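Local coordinates for protein mRNA interferase (Mycobacterium tuberculosis, PDB 6L2A) that probably acts as the toxin of a type II toxin-antitoxin system, an endoribonuclease of the PemK/MazF family that cleaves RNA, at residues Q27-N39 with R47-I59. The protein carries 6 engineered substitutions. Numbering follows the deposited sequence.
Sequences QRPAVVVSNDRAN and RGVITVVPVTSNI
Ile-50 meets Val-32, Ser-34 and Asn-39 near the start of strand 49-56, which runs antiparallel to strand 28-32 in the curled, SH3-like barrel of the MazF family. Its branches divide the work: CG2 lies 3.7 Å from Val-32 CG1, while CD1 reaches the amide oxygen of Asn-39 at the start of helix 36-45. A branched aliphatic chain suits this place, since it covers both strand and helix, with Met-6 also packed against it.

Thr-51 ties down the end of the pairing. Its carbonyl O accepts from Val-33 N, almost straight at 177°, and from Ser-34 N, both approaching from the same face of the carbonyl plane. Its N-H is taken by Ser-34 OG at 3.2 Å from Thr-51 N. That hydroxyl in turn donates to Asn-39 OD1 at 2.7 Å, in the carbonyl plane on a lone pair. The side-chain hydroxyl of Thr-51 turns elsewhere, to Ser-89 and to His-117 of the second subunit, so a small polar residue here links the sheet to the dimer interface.

Val-52 packs its CB 3.7 Å from Ala-30 CB. Val-53 and Val-31 form a hydrogen-bonded pair, with Val-53 N 2.7 Å from Val-31 O and Val-31 N 2.8 Å from Val-53 O. On their face of the sheet, the side chains of Val-53 and Val-33 cross at about a right angle, CG2 of the first against CG1 of the second, and Leu-110 and Leu-114 of helix 104-117 cover these valines. Pro-54 and Ala-30 form a non-hydrogen-bonded pair, CA atoms 4.0 Å apart, where the missing N-H of proline costs no bond to strand 28-32.

Val-55 N then bonds to Pro-29 O. Its beta-branched chain suits the spot: CB lies beside the Pro-29 ring, while CG2, anti to the carbonyl carbon, is thereby turned to Val-31 CG2, 3.7 Å away.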
loop_
_atom_site.group_PDB
_atom_site.type_symbol
_atom_site.label_atom_id
_atom_site.label_comp_id
_atom_site.label_asym_id
_atom_site.label_seq_id
_atom_site.Cartn_x
_atom_site.Cartn_y
_atom_site.Cartn_z
ATOM N N GLN A 27 -13.809 10.103 6.790
ATOM C CA GLN A 27 -12.970 9.953 7.975
ATOM C C GLN A 27 -13.073 8.545 8.551
ATOM O O GLN A 27 -14.168 8.059 8.841
ATOM C CB GLN A 27 -13.352 10.982 9.040
ATOM C CG GLN A 27 -13.232 12.423 8.581
ATOM C CD GLN A 27 -13.209 13.400 9.740
ATOM O OE1 GLN A 27 -13.135 12.999 10.903
ATOM N NE2 GLN A 27 -13.269 14.690 9.429
ATOM N N ARG A 28 -11.926 7.894 8.720
ATOM C CA ARG A 28 -11.874 6.528 9.219
ATOM C C ARG A 28 -10.550 6.314 9.935
ATOM O O ARG A 28 -9.554 6.965 9.595
ATOM C CB ARG A 28 -12.030 5.510 8.080
ATOM N N PRO A 29 -10.506 5.425 10.923
ATOM C CA PRO A 29 -9.226 5.111 11.564
ATOM C C PRO A 29 -8.354 4.257 10.657
ATOM O O PRO A 29 -8.842 3.509 9.807
ATOM C CB PRO A 29 -9.643 4.344 12.824
ATOM C CG PRO A 29 -10.930 3.693 12.436
ATOM C CD PRO A 29 -11.623 4.673 11.521
ATOM N N ALA A 30 -7.043 4.383 10.845
ATOM C CA ALA A 30 -6.091 3.634 10.038
ATOM C C ALA A 30 -4.784 3.504 10.805
ATOM O O ALA A 30 -4.471 4.332 11.663
ATOM C CB ALA A 30 -5.852 4.307 8.680
ATOM N N VAL A 31 -4.034 2.450 10.488
ATOM C CA VAL A 31 -2.746 2.169 11.116
ATOM C C VAL A 31 -1.632 2.666 10.203
ATOM O O VAL A 31 -1.592 2.317 9.018
ATOM C CB VAL A 31 -2.578 0.666 11.400
ATOM C CG1 VAL A 31 -1.256 0.406 12.122
ATOM C CG2 VAL A 31 -3.755 0.134 12.208
ATOM N N VAL A 32 -0.724 3.470 10.755
ATOM C CA VAL A 32 0.454 3.900 10.008
ATOM C C VAL A 32 1.393 2.716 9.822
ATOM O O VAL A 32 1.790 2.064 10.797
ATOM C CB VAL A 32 1.163 5.050 10.736
ATOM C CG1 VAL A 32 2.414 5.458 9.976
ATOM C CG2 VAL A 32 0.219 6.237 10.922
ATOM N N VAL A 33 1.767 2.436 8.571
ATOM C CA VAL A 33 2.633 1.292 8.292
ATOM C C VAL A 33 3.854 1.685 7.466
ATOM O O VAL A 33 4.742 0.856 7.230
ATOM C CB VAL A 33 1.856 0.156 7.600
ATOM C CG1 VAL A 33 0.777 -0.385 8.524
ATOM C CG2 VAL A 33 1.260 0.630 6.281
ATOM N N SER A 34 3.919 2.932 7.012
ATOM C CA SER A 34 5.160 3.403 6.415
ATOM C C SER A 34 6.250 3.460 7.483
ATOM O O SER A 34 5.979 3.696 8.662
ATOM C CB SER A 34 4.968 4.774 5.760
ATOM O OG SER A 34 4.219 5.654 6.581
ATOM N N ASN A 35 7.492 3.212 7.066
ATOM C CA ASN A 35 8.595 3.172 8.017
ATOM C C ASN A 35 8.825 4.552 8.634
ATOM O O ASN A 35 8.445 5.587 8.077
ATOM C CB ASN A 35 9.873 2.659 7.346
ATOM C CG ASN A 35 10.495 3.675 6.407
ATOM O OD1 ASN A 35 11.214 4.575 6.835
ATOM N ND2 ASN A 35 10.229 3.527 5.115
ATOM N N ASP A 36 9.460 4.556 9.807
ATOM C CA ASP A 36 9.580 5.789 10.577
ATOM C C ASP A 36 10.637 6.745 10.034
ATOM O O ASP A 36 10.620 7.925 10.401
ATOM C CB ASP A 36 9.871 5.470 12.045
ATOM C CG ASP A 36 8.605 5.199 12.839
ATOM O OD1 ASP A 36 7.513 5.572 12.359
ATOM O OD2 ASP A 36 8.701 4.623 13.941
ATOM N N ARG A 37 11.555 6.279 9.182
ATOM C CA ARG A 37 12.436 7.224 8.502
ATOM C C ARG A 37 11.651 8.062 7.504
ATOM O O ARG A 37 11.832 9.284 7.428
ATOM C CB ARG A 37 13.587 6.490 7.806
ATOM C CG ARG A 37 14.431 5.628 8.735
ATOM C CD ARG A 37 15.614 4.999 8.008
ATOM N NE ARG A 37 16.674 5.967 7.731
ATOM C CZ ARG A 37 17.683 6.228 8.558
ATOM N NH1 ARG A 37 18.602 7.124 8.222
ATOM N NH2 ARG A 37 17.774 5.597 9.720
ATOM N N ALA A 38 10.756 7.423 6.746
ATOM C CA ALA A 38 9.871 8.160 5.851
ATOM C C ALA A 38 8.904 9.039 6.634
ATOM O O ALA A 38 8.590 10.158 6.211
ATOM C CB ALA A 38 9.106 7.190 4.953
ATOM N N ASN A 39 8.419 8.549 7.776
ATOM C CA ASN A 39 7.530 9.356 8.606
ATOM C C ASN A 39 8.259 10.566 9.178
ATOM O O ASN A 39 7.718 11.677 9.184
ATOM C CB ASN A 39 6.942 8.507 9.733
ATOM C CG ASN A 39 6.106 7.348 9.225
ATOM O OD1 ASN A 39 5.599 7.372 8.102
ATOM N ND2 ASN A 39 5.952 6.325 10.058
ATOM N N ARG A 47 5.270 18.134 4.854
ATOM C CA ARG A 47 4.484 17.565 3.782
ATOM C C ARG A 47 5.041 16.181 3.504
ATOM O O ARG A 47 6.129 15.813 3.932
ATOM C CB ARG A 47 4.527 18.422 2.512
ATOM C CG ARG A 47 5.709 18.094 1.605
ATOM C CD ARG A 47 5.971 19.172 0.559
ATOM N NE ARG A 47 7.001 20.097 1.012
ATOM C CZ ARG A 47 8.274 20.040 0.639
ATOM N NH1 ARG A 47 9.134 20.927 1.109
ATOM N NH2 ARG A 47 8.687 19.094 -0.192
ATOM N N GLY A 48 4.283 15.405 2.735
ATOM C CA GLY A 48 4.738 14.118 2.268
ATOM C C GLY A 48 3.654 13.056 2.404
ATOM O O GLY A 48 2.597 13.271 2.983
ATOM N N VAL A 49 3.968 11.890 1.832
ATOM C CA VAL A 49 3.054 10.752 1.828
ATOM C C VAL A 49 3.330 9.863 3.031
ATOM O O VAL A 49 4.484 9.561 3.355
ATOM C CB VAL A 49 3.173 9.949 0.518
ATOM C CG1 VAL A 49 2.400 10.626 -0.597
ATOM C CG2 VAL A 49 4.630 9.767 0.133
ATOM N N ILE A 50 2.255 9.450 3.695
ATOM C CA ILE A 50 2.264 8.401 4.707
ATOM C C ILE A 50 1.456 7.240 4.149
ATOM O O ILE A 50 0.516 7.441 3.374
ATOM C CB ILE A 50 1.672 8.891 6.050
ATOM C CG1 ILE A 50 2.312 10.218 6.455
ATOM C CG2 ILE A 50 1.860 7.856 7.150
ATOM C CD1 ILE A 50 3.789 10.111 6.758
ATOM N N THR A 51 1.827 6.021 4.523
ATOM C CA THR A 51 1.097 4.836 4.099
ATOM C C THR A 51 0.347 4.268 5.295
ATOM O O THR A 51 0.931 4.088 6.368
ATOM C CB THR A 51 2.041 3.795 3.498
ATOM O OG1 THR A 51 2.691 4.359 2.352
ATOM C CG2 THR A 51 1.263 2.571 3.071
ATOM N N VAL A 52 -0.951 4.013 5.114
ATOM C CA VAL A 52 -1.820 3.597 6.205
ATOM C C VAL A 52 -2.608 2.359 5.801
ATOM O O VAL A 52 -2.816 2.076 4.619
ATOM C CB VAL A 52 -2.790 4.718 6.641
ATOM C CG1 VAL A 52 -2.015 5.941 7.116
ATOM C CG2 VAL A 52 -3.737 5.076 5.502
ATOM N N VAL A 53 -3.057 1.629 6.816
ATOM C CA VAL A 53 -3.923 0.465 6.649
ATOM C C VAL A 53 -5.258 0.761 7.326
ATOM O O VAL A 53 -5.305 0.914 8.555
ATOM C CB VAL A 53 -3.262 -0.798 7.221
ATOM C CG1 VAL A 53 -4.272 -1.914 7.354
ATOM C CG2 VAL A 53 -2.106 -1.230 6.330
ATOM N N PRO A 54 -6.353 0.863 6.575
ATOM C CA PRO A 54 -7.639 1.212 7.187
ATOM C C PRO A 54 -8.128 0.139 8.142
ATOM O O PRO A 54 -7.805 -1.044 8.016
ATOM C CB PRO A 54 -8.582 1.353 5.984
ATOM C CG PRO A 54 -7.683 1.581 4.817
ATOM C CD PRO A 54 -6.436 0.806 5.109
ATOM N N VAL A 55 -8.935 0.575 9.103
ATOM C CA VAL A 55 -9.435 -0.264 10.180
ATOM C C VAL A 55 -10.957 -0.197 10.174
ATOM O O VAL A 55 -11.536 0.873 9.962
ATOM C CB VAL A 55 -8.848 0.194 11.532
ATOM C CG1 VAL A 55 -9.593 -0.418 12.679
ATOM C CG2 VAL A 55 -7.375 -0.172 11.612
ATOM N N THR A 56 -11.604 -1.345 10.386
ATOM C CA THR A 56 -13.059 -1.432 10.397
ATOM C C THR A 56 -13.529 -2.200 11.625
ATOM O O THR A 56 -12.813 -3.048 12.161
ATOM C CB THR A 56 -13.602 -2.115 9.132
ATOM O OG1 THR A 56 -15.022 -2.273 9.245
ATOM C CG2 THR A 56 -12.964 -3.482 8.949
ATOM N N SER A 57 -14.752 -1.897 12.057
ATOM C CA SER A 57 -15.341 -2.513 13.239
ATOM C C SER A 57 -16.119 -3.786 12.930
ATOM O O SER A 57 -16.621 -4.426 13.858
ATOM C CB SER A 57 -16.260 -1.513 13.952
ATOM O OG SER A 57 -17.217 -0.970 13.061
ATOM N N ASN A 58 -16.239 -4.168 11.662
ATOM C CA ASN A 58 -16.896 -5.417 11.292
ATOM C C ASN A 58 -15.858 -6.531 11.320
ATOM O O ASN A 58 -14.997 -6.608 10.438
ATOM C CB ASN A 58 -17.546 -5.312 9.916
ATOM C CG ASN A 58 -18.334 -6.557 9.551
ATOM O OD1 ASN A 58 -18.960 -7.181 10.410
ATOM N ND2 ASN A 58 -18.295 -6.934 8.278
ATOM N N ILE A 59 -15.937 -7.396 12.330
ATOM C CA ILE A 59 -14.948 -8.453 12.514
ATOM C C ILE A 59 -15.594 -9.818 12.322
ATOM O O ILE A 59 -15.147 -10.813 12.906
ATOM C CB ILE A 59 -14.284 -8.356 13.899
ATOM C CG1 ILE A 59 -15.344 -8.361 15.002
ATOM C CG2 ILE A 59 -13.423 -7.105 13.995
ATOM C CD1 ILE A 59 -14.768 -8.416 16.401
#